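Local coordinates for aminoacyltransferase FemA (Staphylococcus aureus, PDB 1LRZ), which adds glycines 2 and 3 of the pentaglycine interpeptide bridge of staphylococcal peptidoglycan, using glycyl-tRNA as the donor, at residues Q154-S159 with I390-G395; L111-L116 with T123-N128; M1-L6 with H41-K46; K9-F14 with A55-A60; N244-I249 with H307-P312. One frame throughout, in Å; residues are numbered along the deposited sequence.

In the fold
From the N terminus, contact 3 comes first and pairs the opening strand 2-5 with strand 39-46. Before that loop is complete, helix 8-16 follows, and contact 4 lays it against strand 52-63; the two contacts therefore cross along the chain, and their centres are only about 9 Å apart. Both involve the seven-stranded sheet, on which the helix packs. Contact 2 then closes a short hairpin at the edge of a second, nine-stranded sheet. Contact 1 closes a much longer loop, joining strand 157-162 to strand 389-393, which itself neighbours the hairpin. Nested inside that loop is contact 5, about 40 Å from contact 1 between centres, where the long helical arm leaves and rejoins the second sheet.

Contact 1: residues Q154-S159 with I390-G395; sequences QIRYHS and IIEYVG
Ile390 lays CD1 beside the CA of Ser159, and its CG2 meets the ring edge of Tyr157 at CD2, 4.1 Å away. Ile391 makes the paired backbone bonds: its N gives to His158 O at 2.8 Å and its O takes the N-H of His158. Glu392, extended with CG anti to the backbone N (chi1 175°), runs alongside Arg156 and Tyr157. Its OE1 forms a salt bridge with Arg156 NH1 at 2.7 Å, using the anti lone pair and lying in the guanidinium plane, while OE2 takes Gln114 NE2 and a water that also bonds Tyr157 OH. Tyr393 N reaches Arg156 O at 2.9 Å, and Tyr393 O accepts Arg156 NH1 at 3.0 Å. The Tyr393 ring edge stands T-shaped over one face of His158, planes 70° apart, with a weak bond from His158 ND1 to Tyr393 OH. Gly395 CA lies 3.4 Å from Arg156 CD. Such a buried antiparallel pair belongs to the interior of the nine-stranded mixed sheet of this FemABX acyltransferase.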
# COMPACT_ATOMS: atom_id res chain seq x y z
N GLN A 154 8.42 11.72 -5.52
CA GLN A 154 7.77 10.46 -5.17
C GLN A 154 8.68 9.31 -5.61
O GLN A 154 9.41 9.43 -6.61
CB GLN A 154 6.41 10.34 -5.88
CG GLN A 154 5.37 11.40 -5.51
CD GLN A 154 5.17 11.51 -4.01
OE1 GLN A 154 5.01 10.50 -3.32
NE2 GLN A 154 5.17 12.73 -3.50
N ILE A 155 8.65 8.20 -4.88
CA ILE A 155 9.46 7.04 -5.22
C ILE A 155 8.98 6.51 -6.58
O ILE A 155 7.78 6.34 -6.79
CB ILE A 155 9.33 5.93 -4.13
CG1 ILE A 155 10.14 4.70 -4.53
CG2 ILE A 155 7.88 5.55 -3.94
CD1 ILE A 155 11.63 5.00 -4.75
N ARG A 156 9.93 6.26 -7.48
CA ARG A 156 9.64 5.79 -8.83
C ARG A 156 9.41 4.29 -8.99
O ARG A 156 9.09 3.84 -10.10
CB ARG A 156 10.75 6.19 -9.82
CG ARG A 156 10.73 7.62 -10.34
CD ARG A 156 11.61 7.76 -11.62
NE ARG A 156 12.88 7.05 -11.49
CZ ARG A 156 13.24 6.02 -12.26
NH1 ARG A 156 12.43 5.59 -13.23
NH2 ARG A 156 14.40 5.42 -12.05
N TYR A 157 9.56 3.52 -7.92
CA TYR A 157 9.37 2.07 -8.02
C TYR A 157 8.36 1.51 -7.03
O TYR A 157 8.38 1.86 -5.85
CB TYR A 157 10.70 1.33 -7.79
CG TYR A 157 11.83 1.71 -8.72
CD1 TYR A 157 12.55 2.90 -8.53
CD2 TYR A 157 12.21 0.87 -9.76
CE1 TYR A 157 13.62 3.24 -9.38
CE2 TYR A 157 13.28 1.19 -10.60
CZ TYR A 157 13.98 2.37 -10.40
OH TYR A 157 15.05 2.67 -11.22
N HIS A 158 7.48 0.64 -7.52
CA HIS A 158 6.46 -0.02 -6.69
C HIS A 158 6.59 -1.54 -6.82
O HIS A 158 6.98 -2.03 -7.87
CB HIS A 158 5.04 0.35 -7.13
CG HIS A 158 4.63 1.76 -6.82
ND1 HIS A 158 3.45 2.30 -7.29
CD2 HIS A 158 5.23 2.73 -6.09
CE1 HIS A 158 3.35 3.55 -6.86
NE2 HIS A 158 4.41 3.83 -6.13
N SER A 159 6.26 -2.26 -5.75
CA SER A 159 6.25 -3.72 -5.75
C SER A 159 4.74 -3.98 -5.82
O SER A 159 4.01 -3.66 -4.87
CB SER A 159 6.81 -4.28 -4.45
OG SER A 159 6.49 -5.67 -4.36
N ILE A 390 8.00 -5.81 -9.95
CA ILE A 390 8.35 -4.39 -9.78
C ILE A 390 7.87 -3.55 -10.97
O ILE A 390 8.02 -3.94 -12.13
CB ILE A 390 9.88 -4.18 -9.67
CG1 ILE A 390 10.46 -4.92 -8.45
CG2 ILE A 390 10.18 -2.67 -9.56
CD1 ILE A 390 9.88 -4.49 -7.12
N ILE A 391 7.29 -2.39 -10.68
CA ILE A 391 6.89 -1.50 -11.75
C ILE A 391 7.68 -0.21 -11.57
O ILE A 391 7.66 0.40 -10.50
CB ILE A 391 5.37 -1.17 -11.74
CG1 ILE A 391 4.57 -2.47 -11.94
CG2 ILE A 391 5.04 -0.16 -12.88
CD1 ILE A 391 3.05 -2.26 -11.89
N GLU A 392 8.42 0.17 -12.61
CA GLU A 392 9.19 1.41 -12.58
C GLU A 392 8.41 2.43 -13.40
O GLU A 392 8.04 2.14 -14.55
CB GLU A 392 10.58 1.21 -13.21
CG GLU A 392 11.39 2.51 -13.32
CD GLU A 392 12.76 2.30 -13.96
OE1 GLU A 392 13.51 3.30 -14.12
OE2 GLU A 392 13.08 1.14 -14.30
N TYR A 393 8.17 3.60 -12.82
CA TYR A 393 7.42 4.64 -13.51
C TYR A 393 8.33 5.63 -14.24
O TYR A 393 9.53 5.68 -14.00
CB TYR A 393 6.51 5.37 -12.52
CG TYR A 393 5.55 4.43 -11.82
CD1 TYR A 393 5.83 3.95 -10.54
CD2 TYR A 393 4.41 3.95 -12.47
CE1 TYR A 393 5.01 3.01 -9.91
CE2 TYR A 393 3.57 3.01 -11.85
CZ TYR A 393 3.88 2.54 -10.57
OH TYR A 393 3.07 1.63 -9.94
N VAL A 394 7.75 6.42 -15.14
CA VAL A 394 8.54 7.37 -15.92
C VAL A 394 9.29 8.41 -15.09
O VAL A 394 10.37 8.84 -15.48
CB VAL A 394 7.67 8.10 -16.97
CG1 VAL A 394 7.21 7.10 -18.04
CG2 VAL A 394 6.46 8.75 -16.30
N GLY A 395 8.72 8.81 -13.96
CA GLY A 395 9.40 9.80 -13.13
C GLY A 395 8.81 11.20 -13.17
O GLY A 395 7.62 11.39 -13.46
O HOH W 1 15.41 0.72 -12.88

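Contact 2: residues L111-L116 with T123-N128; sequences LPYQYL and TGNAGN
Tyr115 and Gly124 form the hydrogen-bonded pair of a beta hairpin, strands 112-116 and 122-125, the latter an edge strand of its sheet within the chain. From the Tyr115 backbone, CB passes 3.5 Å from Thr123 OG1. CG of Tyr115 stands beside the backbone N (chi1 -61°), and the ring runs along the partner strand: Tyr115 CD1 lies 3.9 Å from Gly124 O, CE1 meets Ala126 CA at 3.7 Å, and CZ and OH continue past the Ala126 methyl. At the tip, OH shares a water with Ala126 O. Thr123 and Gly124 both face Tyr115, a classic beta bulge, and both N-H groups reach Tyr115 O from the same face of its plane, Thr123 N at 2.7 Å and Gly124 N at 3.2 Å. Further along, Ala126 N bonds Tyr113 O, and the Ala126 methyl packs on Pro112 CB. Asn128 turns its amide back past Leu111 CD1, and its ND2 gives to Pro112 O at 2.7 Å, nearly straight at 170° and in the amide plane.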
# COMPACT_ATOMS: atom_id res chain seq x y z
N LEU A 111 2.47 6.61 -14.55
CA LEU A 111 2.62 5.96 -15.85
C LEU A 111 3.79 4.99 -15.87
O LEU A 111 4.94 5.41 -15.74
CB LEU A 111 2.85 7.05 -16.91
CG LEU A 111 3.04 6.64 -18.38
CD1 LEU A 111 1.77 5.96 -18.85
CD2 LEU A 111 3.33 7.88 -19.24
N PRO A 112 3.53 3.69 -16.05
CA PRO A 112 4.62 2.70 -16.07
C PRO A 112 5.61 2.98 -17.19
O PRO A 112 5.25 3.47 -18.26
CB PRO A 112 3.90 1.37 -16.30
CG PRO A 112 2.53 1.61 -15.75
CD PRO A 112 2.22 3.02 -16.22
N TYR A 113 6.87 2.64 -16.91
CA TYR A 113 7.97 2.80 -17.84
C TYR A 113 8.53 1.41 -18.14
O TYR A 113 8.52 0.97 -19.29
CB TYR A 113 9.05 3.69 -17.20
CG TYR A 113 10.40 3.64 -17.88
CD1 TYR A 113 10.51 3.69 -19.29
CD2 TYR A 113 11.57 3.57 -17.14
CE1 TYR A 113 11.75 3.67 -19.92
CE2 TYR A 113 12.83 3.55 -17.76
CZ TYR A 113 12.91 3.61 -19.14
OH TYR A 113 14.14 3.61 -19.75
N GLN A 114 8.97 0.71 -17.10
CA GLN A 114 9.53 -0.63 -17.22
C GLN A 114 9.01 -1.55 -16.10
O GLN A 114 8.57 -1.08 -15.05
CB GLN A 114 11.06 -0.59 -17.10
CG GLN A 114 11.77 0.28 -18.12
CD GLN A 114 13.28 0.16 -18.01
OE1 GLN A 114 13.95 -0.13 -19.00
NE2 GLN A 114 13.82 0.38 -16.81
N TYR A 115 9.10 -2.86 -16.33
CA TYR A 115 8.71 -3.88 -15.36
C TYR A 115 10.00 -4.61 -15.01
O TYR A 115 10.81 -4.88 -15.88
CB TYR A 115 7.73 -4.88 -15.97
CG TYR A 115 6.45 -4.23 -16.44
CD1 TYR A 115 6.14 -4.16 -17.81
CD2 TYR A 115 5.56 -3.69 -15.53
CE1 TYR A 115 4.96 -3.55 -18.24
CE2 TYR A 115 4.38 -3.08 -15.94
CZ TYR A 115 4.08 -3.01 -17.29
OH TYR A 115 2.92 -2.42 -17.68
N LEU A 116 10.18 -4.93 -13.73
CA LEU A 116 11.39 -5.64 -13.29
C LEU A 116 11.00 -6.71 -12.28
O LEU A 116 9.85 -6.75 -11.84
CB LEU A 116 12.36 -4.66 -12.60
CG LEU A 116 12.85 -3.46 -13.43
CD1 LEU A 116 11.91 -2.27 -13.25
CD2 LEU A 116 14.23 -3.07 -12.99
N THR A 123 12.24 -6.99 -16.81
CA THR A 123 11.49 -8.09 -17.39
C THR A 123 10.69 -7.65 -18.61
O THR A 123 10.25 -8.48 -19.40
CB THR A 123 10.52 -8.74 -16.36
OG1 THR A 123 9.70 -7.73 -15.76
CG2 THR A 123 11.30 -9.47 -15.27
N GLY A 124 10.49 -6.34 -18.76
CA GLY A 124 9.75 -5.86 -19.91
C GLY A 124 9.64 -4.34 -19.97
O GLY A 124 9.86 -3.67 -18.97
N ASN A 125 9.32 -3.82 -21.14
CA ASN A 125 9.15 -2.38 -21.35
C ASN A 125 7.63 -2.16 -21.37
O ASN A 125 6.89 -2.95 -21.98
CB ASN A 125 9.75 -1.98 -22.69
CG ASN A 125 9.66 -0.50 -22.94
OD1 ASN A 125 10.52 0.27 -22.51
ND2 ASN A 125 8.61 -0.07 -23.62
N ALA A 126 7.15 -1.10 -20.71
CA ALA A 126 5.70 -0.84 -20.65
C ALA A 126 5.11 -0.29 -21.96
O ALA A 126 3.89 -0.22 -22.12
CB ALA A 126 5.39 0.12 -19.49
N GLY A 127 5.99 0.10 -22.88
CA GLY A 127 5.56 0.63 -24.17
C GLY A 127 5.19 2.10 -24.17
O GLY A 127 4.46 2.56 -25.06
N ASN A 128 5.69 2.86 -23.21
CA ASN A 128 5.38 4.29 -23.10
C ASN A 128 6.59 5.19 -23.31
O ASN A 128 6.55 6.38 -22.98
CB ASN A 128 4.75 4.58 -21.72
CG ASN A 128 3.53 3.71 -21.44
OD1 ASN A 128 2.70 3.50 -22.33
ND2 ASN A 128 3.39 3.22 -20.21
O HOH W 2 7.72 2.59 -21.46
O HOH W 3 2.22 -2.32 -20.25
O HOH W 4 8.15 -8.52 -13.87

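Contact 3: residues M1-L6 with H41-K46; sequences MKFTNL and HLVGIK
Strand 2-5, at one edge of the seven-stranded mixed sheet, is zipped antiparallel onto strand 39-46, the axes of the short segments 4.6 Å apart at closest approach. Two hydrogen-bonded pairs carry it: Lys2 N gives to Lys46 O at 2.9 Å and Lys46 N returns to Lys2 O, while Thr4 and Gly44 exchange the same two bonds. Just past the strand, Leu6 N closes on Leu42 O at 2.8 Å. On one face Phe3 does most of the work. With CG anti to the backbone N (chi1 -170°), its ring lies back over the neighbouring strand: Gly44 O sits beneath one ring face, nearer the rim than the centre, CZ of Phe3 meets Val43 CB at 3.6 Å, and its CD1 approaches Ile45 CG1 at 4.1 Å. Met1 extends this apolar row, its CG 3.5 Å from Ile45 CG2. This is the side of the sheet covered by helix 83-98, whose Phe88 and Glu92 are touched by Met1 and Phe3. On the other face, toward helix 8-16, Leu6 folds over Gly44. Its CD1 rests 3.6 Å from Val43 O and close against Gly44 CA. The other branch of Leu6, CD2, slides past the extended Lys46 chain in the opposite direction and touches Lys46 CE at 4.1 Å; Lys46 NZ ends in a salt bridge to Glu10.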
# COMPACT_ATOMS: atom_id res chain seq x y z
N MET A 1 -13.92 18.51 -27.62
CA MET A 1 -12.74 18.42 -26.71
C MET A 1 -12.28 19.80 -26.23
O MET A 1 -11.67 20.55 -26.98
CB MET A 1 -11.59 17.70 -27.41
CG MET A 1 -10.28 17.70 -26.64
SD MET A 1 -9.24 16.30 -27.02
CE MET A 1 -8.13 16.96 -28.24
N LYS A 2 -12.58 20.12 -24.98
CA LYS A 2 -12.16 21.40 -24.42
C LYS A 2 -11.52 21.19 -23.05
O LYS A 2 -11.95 20.33 -22.28
CB LYS A 2 -13.36 22.34 -24.29
CG LYS A 2 -13.01 23.70 -23.67
CD LYS A 2 -14.10 24.76 -23.94
CE LYS A 2 -15.44 24.38 -23.31
NZ LYS A 2 -16.53 25.36 -23.65
N PHE A 3 -10.48 21.98 -22.77
CA PHE A 3 -9.81 21.91 -21.48
C PHE A 3 -10.68 22.78 -20.60
O PHE A 3 -11.15 23.83 -21.04
CB PHE A 3 -8.40 22.51 -21.56
CG PHE A 3 -7.56 22.27 -20.32
CD1 PHE A 3 -6.79 21.11 -20.20
CD2 PHE A 3 -7.51 23.21 -19.30
CE1 PHE A 3 -5.98 20.90 -19.07
CE2 PHE A 3 -6.70 23.01 -18.17
CZ PHE A 3 -5.94 21.85 -18.06
N THR A 4 -10.92 22.35 -19.37
CA THR A 4 -11.75 23.13 -18.47
C THR A 4 -11.57 22.71 -17.01
O THR A 4 -10.83 21.78 -16.71
CB THR A 4 -13.24 22.99 -18.86
OG1 THR A 4 -14.04 23.83 -18.02
CG2 THR A 4 -13.71 21.55 -18.70
N ASN A 5 -12.24 23.42 -16.11
CA ASN A 5 -12.20 23.09 -14.70
C ASN A 5 -13.32 22.06 -14.51
O ASN A 5 -14.30 22.08 -15.25
CB ASN A 5 -12.47 24.32 -13.84
CG ASN A 5 -11.23 25.18 -13.67
OD1 ASN A 5 -10.34 24.86 -12.88
ND2 ASN A 5 -11.16 26.26 -14.43
N LEU A 6 -13.17 21.17 -13.54
CA LEU A 6 -14.17 20.14 -13.29
C LEU A 6 -14.73 20.31 -11.89
O LEU A 6 -14.06 20.83 -10.99
CB LEU A 6 -13.53 18.75 -13.39
CG LEU A 6 -12.79 18.31 -14.66
CD1 LEU A 6 -12.23 16.91 -14.43
CD2 LEU A 6 -13.74 18.31 -15.87
N HIS A 41 -6.67 23.10 -7.63
CA HIS A 41 -7.40 23.15 -8.90
C HIS A 41 -7.79 21.77 -9.40
O HIS A 41 -7.04 20.79 -9.24
CB HIS A 41 -6.55 23.79 -10.00
CG HIS A 41 -6.15 25.21 -9.73
ND1 HIS A 41 -5.35 25.57 -8.66
CD2 HIS A 41 -6.35 26.34 -10.44
CE1 HIS A 41 -5.07 26.85 -8.74
NE2 HIS A 41 -5.66 27.35 -9.81
N LEU A 42 -8.97 21.70 -10.01
CA LEU A 42 -9.45 20.46 -10.61
C LEU A 42 -9.66 20.80 -12.08
O LEU A 42 -10.58 21.54 -12.43
CB LEU A 42 -10.78 20.01 -9.98
CG LEU A 42 -10.75 19.62 -8.50
CD1 LEU A 42 -12.16 19.18 -8.08
CD2 LEU A 42 -9.75 18.50 -8.26
N VAL A 43 -8.77 20.28 -12.92
CA VAL A 43 -8.85 20.54 -14.35
C VAL A 43 -9.05 19.23 -15.11
O VAL A 43 -8.88 18.14 -14.55
CB VAL A 43 -7.56 21.27 -14.86
CG1 VAL A 43 -7.38 22.59 -14.10
CG2 VAL A 43 -6.34 20.38 -14.66
N GLY A 44 -9.43 19.34 -16.38
CA GLY A 44 -9.63 18.16 -17.19
C GLY A 44 -10.05 18.51 -18.60
O GLY A 44 -9.99 19.67 -19.01
N ILE A 45 -10.45 17.50 -19.35
CA ILE A 45 -10.91 17.68 -20.71
C ILE A 45 -12.26 17.00 -20.83
O ILE A 45 -12.48 15.92 -20.27
CB ILE A 45 -9.95 17.03 -21.74
CG1 ILE A 45 -8.58 17.70 -21.69
CG2 ILE A 45 -10.54 17.14 -23.15
CD1 ILE A 45 -7.52 16.97 -22.48
N LYS A 46 -13.18 17.64 -21.54
CA LYS A 46 -14.49 17.08 -21.78
C LYS A 46 -14.64 16.98 -23.28
O LYS A 46 -14.09 17.81 -24.01
CB LYS A 46 -15.58 17.97 -21.22
CG LYS A 46 -15.74 17.91 -19.71
CD LYS A 46 -16.95 18.72 -19.31
CE LYS A 46 -17.27 18.56 -17.85
NZ LYS A 46 -18.62 19.10 -17.58

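Contact 4: residues K9-F14 with A55-A60; sequences KEFGAF and ACLLTA
Phe11 reaches from its helix to the strand with its ring pointed at the backbone, placing CD1 3.7 Å from Ala55 CB and CZ 3.6 Å from Leu57 CB. Between these two, the ring edge meets the main chain: Cys56 N lies in the ring plane, 3.8 Å from Phe11 CE1. With CG anti to the backbone N (chi1 -179°), the ring leaves the helix and its CD1-CE1-CZ edge passes Ala55, Cys56 and Leu57 in turn. Helix 8-16 thus covers one face of the seven-stranded sheet, at 119° between the directions of the short segments and with axes 9.0 Å apart, a helix-on-sheet layer resting on the inner strand 52-63. Leu42 on the next strand and Gln25 also touch the Phe11 ring. One turn further along the helix, Phe14 likewise turns CG anti to its amide N and lowers CD2 to 3.7 Å from the same Ala55 methyl. Both rings touch that CB, and Phe14 CE2 lies 3.8 Å from Ala55 N.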
# COMPACT_ATOMS: atom_id res chain seq x y z
N LYS A 9 -17.55 16.35 -8.17
CA LYS A 9 -18.33 15.18 -8.53
C LYS A 9 -17.84 14.58 -9.85
O LYS A 9 -17.60 13.38 -9.96
CB LYS A 9 -19.81 15.55 -8.61
CG LYS A 9 -20.73 14.40 -8.97
CD LYS A 9 -22.16 14.89 -9.18
CE LYS A 9 -23.04 13.82 -9.80
NZ LYS A 9 -24.39 14.37 -10.14
N GLU A 10 -17.68 15.43 -10.86
CA GLU A 10 -17.21 14.96 -12.16
C GLU A 10 -15.83 14.35 -12.02
O GLU A 10 -15.54 13.32 -12.62
CB GLU A 10 -17.11 16.11 -13.16
CG GLU A 10 -18.36 16.93 -13.34
CD GLU A 10 -18.15 18.06 -14.33
OE1 GLU A 10 -17.13 18.77 -14.21
OE2 GLU A 10 -18.99 18.23 -15.23
N PHE A 11 -14.96 15.03 -11.28
CA PHE A 11 -13.59 14.60 -11.06
C PHE A 11 -13.55 13.21 -10.44
O PHE A 11 -12.92 12.31 -10.98
CB PHE A 11 -12.88 15.57 -10.13
CG PHE A 11 -11.45 15.20 -9.87
CD1 PHE A 11 -10.49 15.34 -10.87
CD2 PHE A 11 -11.05 14.73 -8.62
CE1 PHE A 11 -9.15 15.02 -10.63
CE2 PHE A 11 -9.72 14.40 -8.37
CZ PHE A 11 -8.77 14.54 -9.37
N GLY A 12 -14.22 13.06 -9.31
CA GLY A 12 -14.25 11.78 -8.61
C GLY A 12 -14.81 10.62 -9.43
O GLY A 12 -14.25 9.51 -9.41
N ALA A 13 -15.89 10.88 -10.15
CA ALA A 13 -16.52 9.84 -10.97
C ALA A 13 -15.58 9.37 -12.06
O ALA A 13 -15.45 8.16 -12.31
CB ALA A 13 -17.82 10.38 -11.59
N PHE A 14 -14.91 10.31 -12.72
CA PHE A 14 -13.99 9.92 -13.78
C PHE A 14 -12.77 9.17 -13.27
O PHE A 14 -12.44 8.09 -13.77
CB PHE A 14 -13.49 11.14 -14.56
CG PHE A 14 -12.49 10.79 -15.61
CD1 PHE A 14 -12.87 10.10 -16.75
CD2 PHE A 14 -11.15 11.17 -15.46
CE1 PHE A 14 -11.94 9.78 -17.74
CE2 PHE A 14 -10.21 10.86 -16.43
CZ PHE A 14 -10.61 10.16 -17.58
N ALA A 55 -8.43 14.17 -16.45
CA ALA A 55 -8.56 14.97 -15.25
C ALA A 55 -7.26 15.05 -14.47
O ALA A 55 -6.38 14.20 -14.60
CB ALA A 55 -9.66 14.37 -14.34
N CYS A 56 -7.15 16.08 -13.63
CA CYS A 56 -5.98 16.22 -12.80
C CYS A 56 -6.22 17.18 -11.67
O CYS A 56 -6.77 18.27 -11.86
CB CYS A 56 -4.76 16.69 -13.59
SG CYS A 56 -3.19 16.43 -12.71
N LEU A 57 -5.84 16.74 -10.48
CA LEU A 57 -5.94 17.57 -9.31
C LEU A 57 -4.57 18.25 -9.26
O LEU A 57 -3.53 17.59 -9.34
CB LEU A 57 -6.19 16.71 -8.07
CG LEU A 57 -6.22 17.42 -6.72
CD1 LEU A 57 -6.85 16.47 -5.69
CD2 LEU A 57 -4.82 17.80 -6.28
N LEU A 58 -4.57 19.57 -9.16
CA LEU A 58 -3.33 20.34 -9.10
C LEU A 58 -3.31 21.14 -7.82
O LEU A 58 -4.36 21.59 -7.35
CB LEU A 58 -3.26 21.34 -10.27
CG LEU A 58 -3.44 20.88 -11.72
CD1 LEU A 58 -3.63 22.12 -12.61
CD2 LEU A 58 -2.23 20.08 -12.16
N THR A 59 -2.13 21.30 -7.24
CA THR A 59 -1.99 22.12 -6.04
C THR A 59 -0.94 23.17 -6.39
O THR A 59 -0.03 22.92 -7.17
CB THR A 59 -1.53 21.32 -4.80
OG1 THR A 59 -0.41 20.49 -5.14
CG2 THR A 59 -2.69 20.48 -4.25
N ALA A 60 -1.10 24.36 -5.82
CA ALA A 60 -0.17 25.44 -6.08
C ALA A 60 0.28 26.06 -4.78
O ALA A 60 -0.50 26.20 -3.84
CB ALA A 60 -0.85 26.49 -6.96

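Contact 5: residues N244-I249 with H307-P312; sequences NFDEYI and HGNELP
Phe245 N gives a hydrogen bond to Asn309 O at 2.8 Å. The Phe245 ring then turns toward the returning chain. Its CG stands beside the backbone N (chi1 -71°), which brings Phe245 CD1 to 3.4 Å from Gly308 O, that oxygen lying at the ring edge near its plane, and Phe245 CE1 to 3.6 Å from Leu311 CB. Leu311 slants across the ring, adding its CD2 at 4.0 Å from Phe245 CZ. Asn309 takes the extended first torsion (chi1 -167°), and its amide reaches back over the helix start. There it slants across the Asn244 side chain, the amide planes 84° apart, and crosses the Asp246 side chain at about a right angle, Asn309 CG lying 3.6 Å from Asp246 OD2. Asn309 ND2 also makes a weak hydrogen bond to Gln304 OE1. Asn244 occupies the N-cap position, and its O already accepts Tyr248 N in the first turn. Gly308, with positive phi, lets the chain turn out of helix 277-307 into strand 310-320. Together these groups tie the base of a long antiparallel helical hairpin, inserted between two neighbouring strands, the arm characteristic of FemA and probably suited to tRNA, as its likeness to the seryl-tRNA synthetase coiled coil suggests.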
# COMPACT_ATOMS: atom_id res chain seq x y z
N ASN A 244 -5.82 -10.86 21.93
CA ASN A 244 -6.69 -10.57 23.07
C ASN A 244 -6.40 -11.78 23.94
O ASN A 244 -6.82 -12.89 23.62
CB ASN A 244 -8.16 -10.57 22.62
CG ASN A 244 -9.12 -10.35 23.78
OD1 ASN A 244 -10.09 -9.59 23.66
ND2 ASN A 244 -8.86 -11.02 24.90
N PHE A 245 -5.68 -11.59 25.04
CA PHE A 245 -5.32 -12.74 25.85
C PHE A 245 -6.46 -13.53 26.48
O PHE A 245 -6.39 -14.76 26.50
CB PHE A 245 -4.26 -12.33 26.87
CG PHE A 245 -2.92 -12.07 26.24
CD1 PHE A 245 -2.39 -10.78 26.21
CD2 PHE A 245 -2.22 -13.09 25.61
CE1 PHE A 245 -1.19 -10.52 25.55
CE2 PHE A 245 -1.02 -12.84 24.94
CZ PHE A 245 -0.51 -11.54 24.91
N ASP A 246 -7.50 -12.88 26.98
CA ASP A 246 -8.61 -13.63 27.54
C ASP A 246 -9.19 -14.59 26.51
O ASP A 246 -9.45 -15.75 26.81
CB ASP A 246 -9.73 -12.71 28.04
CG ASP A 246 -9.41 -12.06 29.36
OD1 ASP A 246 -8.67 -12.68 30.15
OD2 ASP A 246 -9.90 -10.93 29.60
N GLU A 247 -9.39 -14.10 25.29
CA GLU A 247 -9.95 -14.95 24.24
C GLU A 247 -8.95 -16.01 23.80
O GLU A 247 -9.31 -17.16 23.53
CB GLU A 247 -10.39 -14.09 23.05
CG GLU A 247 -11.35 -12.96 23.44
CD GLU A 247 -11.91 -12.21 22.24
OE1 GLU A 247 -11.11 -11.83 21.35
OE2 GLU A 247 -13.14 -11.99 22.20
N TYR A 248 -7.68 -15.63 23.74
CA TYR A 248 -6.61 -16.55 23.34
C TYR A 248 -6.51 -17.70 24.34
O TYR A 248 -6.56 -18.88 23.98
CB TYR A 248 -5.30 -15.77 23.28
CG TYR A 248 -4.07 -16.59 22.95
CD1 TYR A 248 -4.00 -17.37 21.80
CD2 TYR A 248 -2.94 -16.51 23.76
CE1 TYR A 248 -2.82 -18.04 21.46
CE2 TYR A 248 -1.77 -17.17 23.43
CZ TYR A 248 -1.71 -17.93 22.28
OH TYR A 248 -0.53 -18.55 21.96
N ILE A 249 -6.39 -17.34 25.62
CA ILE A 249 -6.29 -18.33 26.68
C ILE A 249 -7.54 -19.21 26.72
O ILE A 249 -7.45 -20.40 26.99
CB ILE A 249 -6.06 -17.64 28.05
CG1 ILE A 249 -4.74 -16.86 28.00
CG2 ILE A 249 -6.03 -18.69 29.16
CD1 ILE A 249 -4.51 -15.94 29.20
N HIS A 307 1.74 -6.88 29.66
CA HIS A 307 1.25 -5.91 28.68
C HIS A 307 -0.22 -5.54 28.75
O HIS A 307 -0.63 -4.55 28.15
CB HIS A 307 1.56 -6.42 27.27
CG HIS A 307 2.98 -6.87 27.08
ND1 HIS A 307 4.01 -6.00 26.80
CD2 HIS A 307 3.53 -8.10 27.17
CE1 HIS A 307 5.14 -6.68 26.73
NE2 HIS A 307 4.88 -7.96 26.95
N GLY A 308 -1.02 -6.31 29.47
CA GLY A 308 -2.44 -6.03 29.52
C GLY A 308 -3.16 -7.05 28.67
O GLY A 308 -2.52 -7.91 28.07
N ASN A 309 -4.48 -6.97 28.57
CA ASN A 309 -5.20 -7.98 27.80
C ASN A 309 -5.06 -7.89 26.28
O ASN A 309 -5.29 -8.89 25.59
CB ASN A 309 -6.68 -8.01 28.17
CG ASN A 309 -7.38 -9.23 27.62
OD1 ASN A 309 -8.33 -9.12 26.85
ND2 ASN A 309 -6.90 -10.40 28.00
N GLU A 310 -4.72 -6.72 25.74
CA GLU A 310 -4.53 -6.62 24.30
C GLU A 310 -3.10 -6.30 23.94
O GLU A 310 -2.56 -5.27 24.34
CB GLU A 310 -5.42 -5.55 23.65
CG GLU A 310 -5.27 -5.60 22.11
CD GLU A 310 -6.04 -4.54 21.34
OE1 GLU A 310 -5.60 -3.36 21.30
OE2 GLU A 310 -7.09 -4.88 20.76
N LEU A 311 -2.48 -7.20 23.18
CA LEU A 311 -1.11 -6.99 22.74
C LEU A 311 -1.10 -6.66 21.25
O LEU A 311 -1.36 -7.53 20.41
CB LEU A 311 -0.25 -8.23 22.99
CG LEU A 311 1.22 -8.02 22.60
CD1 LEU A 311 1.82 -6.94 23.48
CD2 LEU A 311 2.00 -9.32 22.73
N PRO A 312 -0.83 -5.40 20.90
CA PRO A 312 -0.78 -5.01 19.49
C PRO A 312 0.55 -5.51 18.97
O PRO A 312 1.57 -5.30 19.63
CB PRO A 312 -0.87 -3.49 19.54
CG PRO A 312 -0.15 -3.16 20.82
CD PRO A 312 -0.66 -4.22 21.78